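Local coordinates for protein Exo-beta-1,3-glucanase (Streptomyces sp. SirexAA-E, PDB 4PEY) that hydrolyses laminarin and laminarioligosaccharides as a secreted exo-beta-1,3-glucanase of glycoside hydrolase family 55, yielding glucose and laminaribiose, at residues 516-522 with 557-561. The protein carries 1 engineered substitution. Sequence-based numbering, arbitrary orientation.
Sequences VKPGVKF and VVSFP
Phe522 and Phe560 form an antiparallel hydrogen-bonded pair: the N of Phe522 gives its hydrogen to the O of Phe560 at 2.9 Å, and the N of Phe560 returns the bond to the O of Phe522 at 3.0 Å. Each carbonyl oxygen also meets a CA-H of the opposite segment, the O of Phe560 that of Lys521 and the O of Phe522 that of Ser559. The two phenylalanines leave the same face of the pair side by side. Phe560, with CG anti to its backbone N (chi1 176°), brings CD2 to the ring edge of Phe522, 3.6 Å from CD1 there. Large flat side chains suit this buried face, where Tyr480 and Val482 also pack on Phe522, and Ile543 on Phe560. GH55 enzymes have two right-handed beta-helices in tandem, and the parallel coils of the second end here: strand 520-529 runs parallel to strand 489-498, whereas the C-terminal strand 555-560 comes back antiparallel. Beyond Phe560 a cis peptide bond lets the ring of Pro561 fold back over the phenyl, CB lying 4.0 Å above the centre of one face. The branches of Val516 divide between these two rings, CG2 meeting CZ of Phe560 and CG1 lying 3.9 Å from CB of Pro561. A type I turn from Lys517 to Val520, with Pro518 supplying its fixed phi, leads from Val516 into the strand.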
loop_
_atom_site.group_PDB
_atom_site.type_symbol
_atom_site.label_atom_id
_atom_site.label_comp_id
_atom_site.label_asym_id
_atom_site.label_seq_id
_atom_site.Cartn_x
_atom_site.Cartn_y
_atom_site.Cartn_z
ATOM N N VAL A 516 28.808 5.153 0.492
ATOM C CA VAL A 516 29.475 4.046 1.156
ATOM C C VAL A 516 29.979 4.532 2.514
ATOM O O VAL A 516 31.044 5.146 2.610
ATOM C CB VAL A 516 30.631 3.484 0.302
ATOM C CG1 VAL A 516 31.268 2.300 0.992
ATOM C CG2 VAL A 516 30.107 3.073 -1.068
ATOM N N LYS A 517 29.176 4.271 3.544
ATOM C CA LYS A 517 29.398 4.761 4.901
ATOM C C LYS A 517 28.967 3.671 5.878
ATOM O O LYS A 517 28.022 2.932 5.599
ATOM C CB LYS A 517 28.604 6.053 5.173
ATOM C CG LYS A 517 29.000 7.261 4.325
ATOM C CD LYS A 517 28.101 8.467 4.632
ATOM C CE LYS A 517 28.475 9.684 3.793
ATOM N NZ LYS A 517 27.624 10.870 4.106
ATOM N N PRO A 518 29.650 3.570 7.029
ATOM C CA PRO A 518 29.381 2.502 7.998
ATOM C C PRO A 518 27.931 2.453 8.468
ATOM O O PRO A 518 27.423 1.368 8.751
ATOM C CB PRO A 518 30.305 2.849 9.173
ATOM C CG PRO A 518 31.370 3.693 8.587
ATOM C CD PRO A 518 30.760 4.441 7.457
ATOM N N GLY A 519 27.278 3.607 8.542
ATOM C CA GLY A 519 25.925 3.677 9.063
ATOM C C GLY A 519 24.834 3.572 8.010
ATOM O O GLY A 519 23.650 3.624 8.341
ATOM N N VAL A 520 25.232 3.405 6.748
ATOM C CA VAL A 520 24.282 3.259 5.648
ATOM C C VAL A 520 24.339 1.812 5.176
ATOM O O VAL A 520 25.301 1.399 4.537
ATOM C CB VAL A 520 24.597 4.236 4.488
ATOM C CG1 VAL A 520 23.704 3.963 3.278
ATOM C CG2 VAL A 520 24.450 5.676 4.961
ATOM N N LYS A 521 23.314 1.036 5.514
ATOM C CA LYS A 521 23.374 -0.412 5.351
ATOM C C LYS A 521 22.171 -0.971 4.622
ATOM O O LYS A 521 21.044 -0.516 4.833
ATOM C CB LYS A 521 23.494 -1.095 6.725
ATOM C CG LYS A 521 24.728 -0.678 7.500
ATOM C CD LYS A 521 24.960 -1.522 8.745
ATOM C CE LYS A 521 23.783 -1.495 9.679
ATOM N NZ LYS A 521 24.134 -2.201 10.945
ATOM N N PHE A 522 22.413 -1.967 3.771
ATOM C CA PHE A 522 21.323 -2.686 3.110
ATOM C C PHE A 522 21.452 -4.186 3.277
ATOM O O PHE A 522 22.561 -4.734 3.351
ATOM C CB PHE A 522 21.254 -2.336 1.615
ATOM C CG PHE A 522 20.826 -0.926 1.360
ATOM C CD1 PHE A 522 21.764 0.058 1.099
ATOM C CD2 PHE A 522 19.485 -0.573 1.425
ATOM C CE1 PHE A 522 21.370 1.371 0.889
ATOM C CE2 PHE A 522 19.085 0.738 1.220
ATOM C CZ PHE A 522 20.026 1.707 0.940
ATOM N N VAL A 557 22.453 -8.951 -3.968
ATOM C CA VAL A 557 23.500 -8.556 -3.033
ATOM C C VAL A 557 22.966 -8.794 -1.630
ATOM O O VAL A 557 21.937 -8.235 -1.258
ATOM C CB VAL A 557 23.918 -7.073 -3.214
ATOM C CG1 VAL A 557 24.729 -6.594 -2.023
ATOM C CG2 VAL A 557 24.707 -6.895 -4.517
ATOM N N VAL A 558 23.644 -9.629 -0.851
ATOM C CA VAL A 558 23.160 -9.956 0.494
ATOM C C VAL A 558 23.393 -8.808 1.486
ATOM O O VAL A 558 22.502 -8.479 2.288
ATOM C CB VAL A 558 23.825 -11.242 1.043
ATOM C CG1 VAL A 558 23.373 -11.503 2.476
ATOM C CG2 VAL A 558 23.493 -12.431 0.152
ATOM N N SER A 559 24.588 -8.219 1.440
ATOM C CA SER A 559 24.962 -7.139 2.355
ATOM C C SER A 559 25.663 -6.001 1.646
ATOM O O SER A 559 26.541 -6.228 0.810
ATOM C CB SER A 559 25.888 -7.644 3.467
ATOM O OG SER A 559 25.265 -8.640 4.249
ATOM N N PHE A 560 25.288 -4.782 2.024
ATOM C CA PHE A 560 25.958 -3.564 1.591
ATOM C C PHE A 560 26.130 -2.653 2.813
ATOM O O PHE A 560 25.218 -2.545 3.631
ATOM C CB PHE A 560 25.143 -2.868 0.496
ATOM C CG PHE A 560 25.705 -1.543 0.057
ATOM C CD1 PHE A 560 26.560 -1.464 -1.032
ATOM C CD2 PHE A 560 25.362 -0.370 0.724
ATOM C CE1 PHE A 560 27.076 -0.242 -1.434
ATOM C CE2 PHE A 560 25.877 0.851 0.326
ATOM C CZ PHE A 560 26.733 0.914 -0.756
ATOM N N PRO A 561 27.284 -1.978 2.937
ATOM C CA PRO A 561 28.434 -2.011 2.028
ATOM C C PRO A 561 29.326 -3.218 2.274
ATOM O O PRO A 561 29.056 -4.021 3.168
ATOM C CB PRO A 561 29.175 -0.711 2.358
ATOM C CG PRO A 561 28.867 -0.474 3.796
ATOM C CD PRO A 561 27.462 -0.990 4.016
ATOM O OXT PRO A 561 30.331 -3.408 1.584
#